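Uncharacterized ABC transporter solute-binding protein yclQ (Bacillus subtilis subsp. subtilis str. 168, PDB 3GFV) binds iron-free and ferric petrobactin, and the precursor 3,4-dihydroxybenzoic acid, as the solute-binding component of the YclNOPQ ABC transporter that takes up the ferric siderophore. Local coordinates at residues A[155-158]-A[159-162]; A[194-197]-A[198-202]; A[285-288]-A[289-292]. All coordinates share one frame; numbering follows the deposited sequence. Where two conformers were deposited one is given.

Overall arrangement
The three contacts come in series along the chain and gather around one helical layer. Interaction 1 lies on helix 146-170, the long helix that joins the two lobes of this periplasmic-binding fold; interaction 2 closes helix 195-198 and leads into strand 203-204 of the C-terminal lobe; interaction 3 lies on helix 281-296, near the C-terminus. Their centres are about 10 Å apart for interactions 1 and 3, about 11 Å for 2 and 3, and about 13 Å for 1 and 2. Interaction 3 touches both others: Ile288 meets Ile160 and Phe200, while Ile160 also packs against Val199. The local order of these turns thus sets side chains where helix 146-170, helix 281-296 and the turn after helix 195-198 pack together.

Interaction 1 (A[155-158]-A[159-162]); sequences NIDH and SIAD
Ile156 and Ile160, one helical turn apart, supply the apolar part of this contact. Their side chains cross at a slant, Ile156 CG2 meeting the tip of Ile160, CD1, at 3.8 Å. In Ile160 the CG1 branch stands anti to the carbonyl carbon (chi1 -75°), which lays it over the preceding turn, with CG1 3.3 Å from Ile156 O. The pair faces inward: Ile156 packs on Leu281 and Met284 of helix 281-296, and Ile160 on Met129 of helix 128-142.

The backbone bonds are those of an alpha helix. Ser159 N donates to Asn155 O at 3.0 Å, and Ile160 N to Ile156 O at 2.7 Å. Ala161 N reaches Asp157 O at 2.9 Å, and Asp162 N reaches His158 O at 3.1 Å.

The carboxylates reach across to neighbouring helices. Asp157 OD2 forms a salt bridge with Lys133, and Asp162 OD2, in the conformer described, forms one with Lys292. The chemistry divides the helix linking the two lobes: aliphatic branches pack against helices 128-142 and 281-296, while carboxylates tie the same two helices to it by charge.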
ATOM      1  N   ASN A 155      -1.614  17.957  -3.836  1.00 26.76           N
ATOM      2  CA  ASN A 155      -2.675  17.442  -4.701  1.00 31.89           C
ATOM      3  C   ASN A 155      -3.372  16.251  -4.071  1.00 30.10           C
ATOM      4  O   ASN A 155      -4.592  16.121  -4.153  1.00 28.65           O
ATOM      5  CB  ASN A 155      -2.135  17.011  -6.060  1.00 35.02           C
ATOM      6  CG  ASN A 155      -1.633  18.165  -6.875  1.00 46.36           C
ATOM      7  OD1 ASN A 155      -2.053  19.318  -6.684  1.00 47.34           O
ATOM      8  ND2 ASN A 155      -0.722  17.874  -7.803  1.00 47.87           N
ATOM      9  N   ILE A 156      -2.589  15.367  -3.464  1.00 23.83           N
ATOM     10  CA  ILE A 156      -3.156  14.228  -2.760  1.00 23.32           C
ATOM     11  C   ILE A 156      -4.051  14.676  -1.584  1.00 24.50           C
ATOM     12  O   ILE A 156      -5.158  14.152  -1.399  1.00 23.28           O
ATOM     13  CB  ILE A 156      -2.040  13.268  -2.337  1.00 21.47           C
ATOM     14  CG1 ILE A 156      -1.567  12.508  -3.576  1.00 24.35           C
ATOM     15  CG2 ILE A 156      -2.529  12.302  -1.248  1.00 22.08           C
ATOM     16  CD1 ILE A 156      -0.290  11.695  -3.362  1.00 25.31           C
ATOM     17  N   ASP A 157      -3.606  15.678  -0.826  1.00 25.10           N
ATOM     18  CA  ASP A 157      -4.432  16.189   0.272  1.00 31.30           C
ATOM     19  C   ASP A 157      -5.768  16.709  -0.251  1.00 28.90           C
ATOM     20  O   ASP A 157      -6.812  16.516   0.383  1.00 27.52           O
ATOM     21  CB  ASP A 157      -3.714  17.288   1.052  1.00 28.68           C
ATOM     22  CG  ASP A 157      -2.707  16.736   2.050  1.00 33.57           C
ATOM     23  OD1 ASP A 157      -2.710  15.511   2.318  1.00 34.18           O
ATOM     24  OD2 ASP A 157      -1.918  17.541   2.580  1.00 35.96           O
ATOM     25  N   HIS A 158      -5.731  17.364  -1.406  0.60 29.42           N
ATOM     26  CA  HIS A 158      -6.941  17.896  -2.035  0.60 30.36           C
ATOM     27  C   HIS A 158      -7.874  16.769  -2.461  0.60 26.62           C
ATOM     28  O   HIS A 158      -9.095  16.870  -2.302  0.60 26.09           O
ATOM     29  CB  HIS A 158      -6.573  18.753  -3.252  0.60 30.32           C
ATOM     30  CG  HIS A 158      -7.753  19.263  -4.022  0.60 36.49           C
ATOM     31  ND1 HIS A 158      -8.225  20.554  -3.896  0.60 48.04           N
ATOM     32  CD2 HIS A 158      -8.547  18.662  -4.940  0.60 42.79           C
ATOM     33  CE1 HIS A 158      -9.262  20.723  -4.699  0.60 46.22           C
ATOM     34  NE2 HIS A 158      -9.481  19.588  -5.340  0.60 46.87           N
ATOM     35  N   SER A 159      -7.297  15.716  -3.034  1.00 24.79           N
ATOM     36  CA  SER A 159      -8.066  14.537  -3.463  1.00 22.79           C
ATOM     37  C   SER A 159      -8.639  13.822  -2.260  1.00 21.27           C
ATOM     38  O   SER A 159      -9.783  13.345  -2.288  1.00 25.70           O
ATOM     39  CB  SER A 159      -7.186  13.564  -4.249  1.00 26.75           C
ATOM     40  OG  SER A 159      -6.755  14.156  -5.468  1.00 32.40           O
ATOM     41  N   ILE A 160      -7.854  13.744  -1.190  1.00 21.65           N
ATOM     42  CA  ILE A 160      -8.338  13.119   0.053  1.00 23.61           C
ATOM     43  C   ILE A 160      -9.512  13.909   0.655  1.00 25.45           C
ATOM     44  O   ILE A 160     -10.520  13.321   1.083  1.00 23.89           O
ATOM     45  CB  ILE A 160      -7.195  12.982   1.084  1.00 23.99           C
ATOM     46  CG1 ILE A 160      -6.252  11.840   0.672  1.00 22.38           C
ATOM     47  CG2 ILE A 160      -7.733  12.689   2.480  1.00 25.80           C
ATOM     48  CD1 ILE A 160      -5.008  11.767   1.521  1.00 26.18           C
ATOM     49  N   ALA A 161      -9.386  15.236   0.685  1.00 23.59           N
ATOM     50  CA  ALA A 161     -10.499  16.061   1.179  1.00 23.93           C
ATOM     51  C   ALA A 161     -11.769  15.827   0.369  1.00 27.95           C
ATOM     52  O   ALA A 161     -12.881  15.752   0.927  1.00 26.62           O
ATOM     53  CB  ALA A 161     -10.141  17.527   1.178  1.00 27.00           C
ATOM     54  N   ASP A 162     -11.609  15.710  -0.946  0.70 25.21           N
ATOM     55  CA  ASP A 162     -12.734  15.471  -1.846  0.70 26.87           C
ATOM     56  C   ASP A 162     -13.425  14.110  -1.603  0.70 24.55           C
ATOM     57  O   ASP A 162     -14.659  14.024  -1.604  0.70 25.83           O
ATOM     58  CB  ASP A 162     -12.271  15.606  -3.305  0.70 29.69           C
ATOM     59  CG  ASP A 162     -13.349  15.213  -4.303  0.70 40.55           C
ATOM     60  OD1 ASP A 162     -14.341  15.966  -4.448  0.70 44.36           O
ATOM     61  OD2 ASP A 162     -13.198  14.153  -4.953  0.70 44.38           O
TER

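Interaction 2 (A[194-197]-A[198-202]); sequences GLIH and DVFGV
Leu195 and Phe200 lie side by side and point the same way, with Leu195 CD1 3.8 Å from Phe200 CZ. Leu195 CG sits between the backbone N and the carbonyl carbon (chi1 82°), a crowded position that carries the branched end alongside the ring, while Leu195 O lies over one ring face. Nearby, Ile196 CG2 meets Val202 CG2 at 3.9 Å. On this packed side Met284 and Ile288 of helix 281-296 touch Phe200, and Ala167 of helix 146-170 touches Val202.

Between the two sides the backbone shows how a short helix ends. Leu195 O takes two bonds, from Val199 N at 2.8 Å and from Phe200 N, five residues on, at 2.9 Å. Gly201 then adopts a left-handed conformation with positive phi (85°), turning the chain so that Val202 N reaches Ile196 O at 3.1 Å and strand 203-204 can follow.

The other side is wetter. His197 ND1 donates to Val202 O at 2.8 Å; the oxygen lies in the ring plane, but the donor stands above the carbonyl plane. One water donates to both His197 O and Val202 O, and another water to His197 O, 2.9 Å away.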
ATOM      1  N   GLY A 194      -7.048   0.210   7.097  1.00 23.67           N
ATOM      2  CA  GLY A 194      -7.757   1.229   7.838  1.00 22.55           C
ATOM      3  C   GLY A 194      -7.875   2.581   7.151  1.00 25.18           C
ATOM      4  O   GLY A 194      -8.764   3.356   7.491  1.00 22.68           O
ATOM      5  N   LEU A 195      -6.987   2.893   6.208  1.00 19.98           N
ATOM      6  CA  LEU A 195      -7.036   4.225   5.589  1.00 18.95           C
ATOM      7  C   LEU A 195      -8.378   4.542   4.929  1.00 21.33           C
ATOM      8  O   LEU A 195      -8.741   5.713   4.804  1.00 20.20           O
ATOM      9  CB  LEU A 195      -5.866   4.454   4.616  1.00 21.13           C
ATOM     10  CG  LEU A 195      -5.984   3.897   3.194  1.00 21.91           C
ATOM     11  CD1 LEU A 195      -4.865   4.509   2.347  1.00 24.92           C
ATOM     12  CD2 LEU A 195      -5.877   2.385   3.218  1.00 23.83           C
ATOM     13  N   ILE A 196      -9.125   3.511   4.528  1.00 20.17           N
ATOM     14  CA  ILE A 196     -10.429   3.734   3.911  1.00 20.88           C
ATOM     15  C   ILE A 196     -11.328   4.482   4.906  1.00 19.79           C
ATOM     16  O   ILE A 196     -12.108   5.359   4.521  1.00 21.29           O
ATOM     17  CB  ILE A 196     -11.045   2.396   3.460  1.00 18.79           C
ATOM     18  CG1 ILE A 196     -10.324   1.915   2.190  1.00 20.90           C
ATOM     19  CG2 ILE A 196     -12.536   2.562   3.206  1.00 19.14           C
ATOM     20  CD1 ILE A 196     -10.588   0.434   1.807  1.00 18.84           C
ATOM     21  N   HIS A 197     -11.156   4.172   6.184  1.00 19.32           N
ATOM     22  CA  HIS A 197     -11.840   4.911   7.255  1.00 17.78           C
ATOM     23  C   HIS A 197     -11.042   6.086   7.807  1.00 18.83           C
ATOM     24  O   HIS A 197     -11.596   7.190   7.995  1.00 25.45           O
ATOM     25  CB  HIS A 197     -12.175   3.959   8.406  1.00 21.24           C
ATOM     26  CG  HIS A 197     -12.870   2.721   7.962  1.00 21.14           C
ATOM     27  ND1 HIS A 197     -14.140   2.740   7.412  1.00 20.01           N
ATOM     28  CD2 HIS A 197     -12.496   1.419   7.994  1.00 18.77           C
ATOM     29  CE1 HIS A 197     -14.504   1.509   7.118  1.00 20.24           C
ATOM     30  NE2 HIS A 197     -13.523   0.684   7.465  1.00 18.69           N
ATOM     31  N   ASP A 198      -9.754   5.863   8.073  1.00 21.95           N
ATOM     32  CA  ASP A 198      -8.951   6.832   8.811  1.00 24.90           C
ATOM     33  C   ASP A 198      -8.597   8.048   7.964  1.00 26.96           C
ATOM     34  O   ASP A 198      -8.427   9.151   8.482  1.00 30.47           O
ATOM     35  CB  ASP A 198      -7.659   6.177   9.308  1.00 25.26           C
ATOM     36  CG  ASP A 198      -7.921   4.980  10.204  1.00 28.61           C
ATOM     37  OD1 ASP A 198      -8.925   4.998  10.952  1.00 30.83           O
ATOM     38  OD2 ASP A 198      -7.130   4.026  10.149  1.00 28.70           O
ATOM     39  N   VAL A 199      -8.485   7.837   6.663  1.00 22.82           N
ATOM     40  CA  VAL A 199      -7.997   8.880   5.767  1.00 21.28           C
ATOM     41  C   VAL A 199      -9.108   9.317   4.824  1.00 21.29           C
ATOM     42  O   VAL A 199      -9.374  10.509   4.688  1.00 24.32           O
ATOM     43  CB  VAL A 199      -6.786   8.378   4.963  1.00 20.80           C
ATOM     44  CG1 VAL A 199      -6.300   9.436   4.001  1.00 22.10           C
ATOM     45  CG2 VAL A 199      -5.660   7.999   5.920  1.00 25.38           C
ATOM     46  N   PHE A 200      -9.785   8.339   4.207  1.00 22.45           N
ATOM     47  CA  PHE A 200     -10.785   8.640   3.190  1.00 21.32           C
ATOM     48  C   PHE A 200     -12.153   8.948   3.778  1.00 23.98           C
ATOM     49  O   PHE A 200     -13.066   9.338   3.047  1.00 24.76           O
ATOM     50  CB  PHE A 200     -10.939   7.492   2.177  1.00 21.72           C
ATOM     51  CG  PHE A 200      -9.663   7.131   1.458  1.00 20.76           C
ATOM     52  CD1 PHE A 200      -8.608   8.028   1.411  1.00 20.27           C
ATOM     53  CD2 PHE A 200      -9.532   5.890   0.834  1.00 20.08           C
ATOM     54  CE1 PHE A 200      -7.433   7.689   0.758  1.00 18.53           C
ATOM     55  CE2 PHE A 200      -8.356   5.530   0.160  1.00 25.37           C
ATOM     56  CZ  PHE A 200      -7.302   6.435   0.123  1.00 23.44           C
ATOM     57  N   GLY A 201     -12.315   8.725   5.080  1.00 22.84           N
ATOM     58  CA  GLY A 201     -13.514   9.200   5.761  1.00 23.95           C
ATOM     59  C   GLY A 201     -14.756   8.312   5.723  1.00 24.35           C
ATOM     60  O   GLY A 201     -15.840   8.739   6.138  1.00 23.16           O
ATOM     61  N   VAL A 202     -14.621   7.082   5.229  1.00 21.04           N
ATOM     62  CA  VAL A 202     -15.771   6.166   5.187  1.00 21.86           C
ATOM     63  C   VAL A 202     -16.134   5.751   6.608  1.00 17.67           C
ATOM     64  O   VAL A 202     -15.287   5.297   7.373  1.00 22.40           O
ATOM     65  CB  VAL A 202     -15.504   4.901   4.295  1.00 21.51           C
ATOM     66  CG1 VAL A 202     -16.686   3.908   4.370  1.00 22.52           C
ATOM     67  CG2 VAL A 202     -15.219   5.324   2.816  1.00 18.06           C
TER
HETATM   68  O   HOH W   1     -14.067   7.244   9.484  1.00 35.82           O
HETATM   69  O   HOH W   2     -11.327  10.057   8.261  1.00 49.54           O

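Interaction 3 (A[285-288]-A[289-292]); sequences TQMI and KEVK
Glu290 folds back over the preceding helical turn to meet Gln286, its CG lying 3.4 Å from Gln286 O. With CG anti to the carbonyl carbon (chi1 -65°) and the chain extended beyond it, the carboxylate is set beside the Gln286 amide. In the conformer given for Gln286, one of two deposited, NE2 donates to Glu290 OE2 at 2.9 Å. The bond is straight at the hydrogen (160°) and lies near the amide plane, yet it arrives from above the carboxylate plane; the two planes are turned 51° apart. Both groups have further partners: Asp270 N bonds to Glu290 OE1, Trp274 NE1 to Glu290 OE2, and Asp270 OD2 to Gln286 NE2. An amide shared by two carboxylates would be expected to ease their mutual repulsion.

Ile288 meets the next turn through its backbone, Ile288 O accepting from Lys292 N at 2.8 Å. Its side chain turns away to the core, packing against Ser159 and Ile160 of helix 146-170.

Lys289 lays its CB 3.5 Å from Gln286 O before the chain runs outward, where a bend at its last torsion brings NZ to a salt bridge with Asp293.

Further backbone bonds support the other two, Lys289 N to Thr285 O at 3.3 Å and Glu290 N to Gln286 O at 2.9 Å. The result is an amphipathic alpha helix, here the C-terminal helix 281-296, packed beside the single long interlobe helix typical of the siderophore-binding members of the periplasmic-binding fold.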
ATOM      1  N   THR A 285      -2.640   7.721  -5.163  1.00 22.82           N
ATOM      2  CA  THR A 285      -3.486   8.382  -6.152  1.00 23.25           C
ATOM      3  C   THR A 285      -4.523   7.417  -6.714  1.00 22.62           C
ATOM      4  O   THR A 285      -5.714   7.741  -6.797  1.00 23.91           O
ATOM      5  CB  THR A 285      -2.644   8.989  -7.268  1.00 26.84           C
ATOM      6  OG1 THR A 285      -1.851  10.043  -6.708  1.00 27.51           O
ATOM      7  CG2 THR A 285      -3.539   9.559  -8.338  1.00 27.54           C
ATOM      8  N   GLN A 286      -4.057   6.226  -7.062  0.70 20.94           N
ATOM      9  CA  GLN A 286      -4.931   5.183  -7.562  0.70 21.84           C
ATOM     10  C   GLN A 286      -5.981   4.799  -6.526  0.70 21.66           C
ATOM     11  O   GLN A 286      -7.172   4.691  -6.847  0.70 22.35           O
ATOM     12  CB  GLN A 286      -4.131   3.938  -7.936  0.70 19.43           C
ATOM     13  CG  GLN A 286      -5.041   2.856  -8.501  0.70 21.49           C
ATOM     14  CD  GLN A 286      -4.328   1.544  -8.725  0.70 28.86           C
ATOM     15  OE1 GLN A 286      -3.237   1.492  -9.308  0.70 26.49           O
ATOM     16  NE2 GLN A 286      -4.947   0.471  -8.265  0.70 22.01           N
HETATM   17  N   MSE A 287      -5.523   4.594  -5.295  1.00 18.14           N
HETATM   18  CA  MSE A 287      -6.375   4.087  -4.223  1.00 19.22           C
HETATM   19  C   MSE A 287      -7.487   5.073  -3.909  1.00 20.03           C
HETATM   20  O   MSE A 287      -8.665   4.670  -3.729  1.00 19.79           O
HETATM   21  CB  MSE A 287      -5.563   3.728  -2.970  1.00 19.73           C
HETATM   22  CG  MSE A 287      -4.682   2.486  -3.176  1.00 20.20           C
HETATM   23 SE   MSE A 287      -3.177   2.448  -1.929  0.75 32.87          SE
HETATM   24  CE  MSE A 287      -4.110   1.982  -0.357  1.00 26.45           C
ATOM     25  N   ILE A 288      -7.145   6.346  -3.852  1.00 22.21           N
ATOM     26  CA  ILE A 288      -8.187   7.359  -3.643  1.00 22.50           C
ATOM     27  C   ILE A 288      -9.252   7.249  -4.726  1.00 20.98           C
ATOM     28  O   ILE A 288     -10.460   7.211  -4.440  1.00 24.64           O
ATOM     29  CB  ILE A 288      -7.594   8.770  -3.612  1.00 23.83           C
ATOM     30  CG1 ILE A 288      -6.657   8.921  -2.408  1.00 19.59           C
ATOM     31  CG2 ILE A 288      -8.720   9.863  -3.595  1.00 23.55           C
ATOM     32  CD1 ILE A 288      -5.694  10.111  -2.553  1.00 23.46           C
ATOM     33  N   LYS A 289      -8.816   7.180  -5.980  1.00 21.40           N
ATOM     34  CA  LYS A 289      -9.744   7.166  -7.103  1.00 25.85           C
ATOM     35  C   LYS A 289     -10.638   5.926  -7.112  1.00 23.21           C
ATOM     36  O   LYS A 289     -11.825   6.012  -7.438  1.00 24.17           O
ATOM     37  CB  LYS A 289      -8.992   7.273  -8.431  1.00 30.44           C
ATOM     38  CG  LYS A 289      -9.894   7.114  -9.656  1.00 39.27           C
ATOM     39  CD  LYS A 289      -9.100   7.078 -10.964  1.00 48.71           C
ATOM     40  CE  LYS A 289      -9.971   6.606 -12.135  1.00 51.96           C
ATOM     41  NZ  LYS A 289     -11.234   7.398 -12.243  1.00 52.10           N
ATOM     42  N   GLU A 290     -10.079   4.773  -6.750  1.00 21.47           N
ATOM     43  CA  GLU A 290     -10.907   3.576  -6.659  1.00 18.80           C
ATOM     44  C   GLU A 290     -12.022   3.743  -5.622  1.00 22.64           C
ATOM     45  O   GLU A 290     -13.164   3.331  -5.861  1.00 23.10           O
ATOM     46  CB  GLU A 290     -10.083   2.339  -6.273  1.00 20.79           C
ATOM     47  CG  GLU A 290      -9.050   1.920  -7.300  1.00 22.88           C
ATOM     48  CD  GLU A 290      -8.282   0.698  -6.809  1.00 26.26           C
ATOM     49  OE1 GLU A 290      -8.844  -0.391  -6.869  1.00 24.92           O
ATOM     50  OE2 GLU A 290      -7.141   0.832  -6.340  1.00 30.13           O
ATOM     51  N   VAL A 291     -11.686   4.310  -4.467  1.00 20.02           N
ATOM     52  CA  VAL A 291     -12.670   4.497  -3.400  1.00 22.33           C
ATOM     53  C   VAL A 291     -13.726   5.539  -3.815  1.00 23.58           C
ATOM     54  O   VAL A 291     -14.944   5.314  -3.658  1.00 22.50           O
ATOM     55  CB  VAL A 291     -11.986   4.845  -2.045  1.00 20.92           C
ATOM     56  CG1 VAL A 291     -13.016   5.172  -0.966  1.00 23.19           C
ATOM     57  CG2 VAL A 291     -11.131   3.655  -1.567  1.00 23.72           C
ATOM     58  N   LYS A 292     -13.251   6.646  -4.367  1.00 24.29           N
ATOM     59  CA  LYS A 292     -14.126   7.743  -4.811  1.00 24.15           C
ATOM     60  C   LYS A 292     -15.091   7.221  -5.871  1.00 25.87           C
ATOM     61  O   LYS A 292     -16.300   7.458  -5.795  1.00 24.47           O
ATOM     62  CB  LYS A 292     -13.287   8.891  -5.374  1.00 27.80           C
ATOM     63  CG  LYS A 292     -14.102  10.057  -5.986  1.00 32.48           C
ATOM     64  CD  LYS A 292     -13.158  11.043  -6.699  1.00 40.77           C
ATOM     65  CE  LYS A 292     -13.881  11.960  -7.690  1.00 49.97           C
ATOM     66  NZ  LYS A 292     -14.860  12.828  -6.983  1.00 53.44           N
TER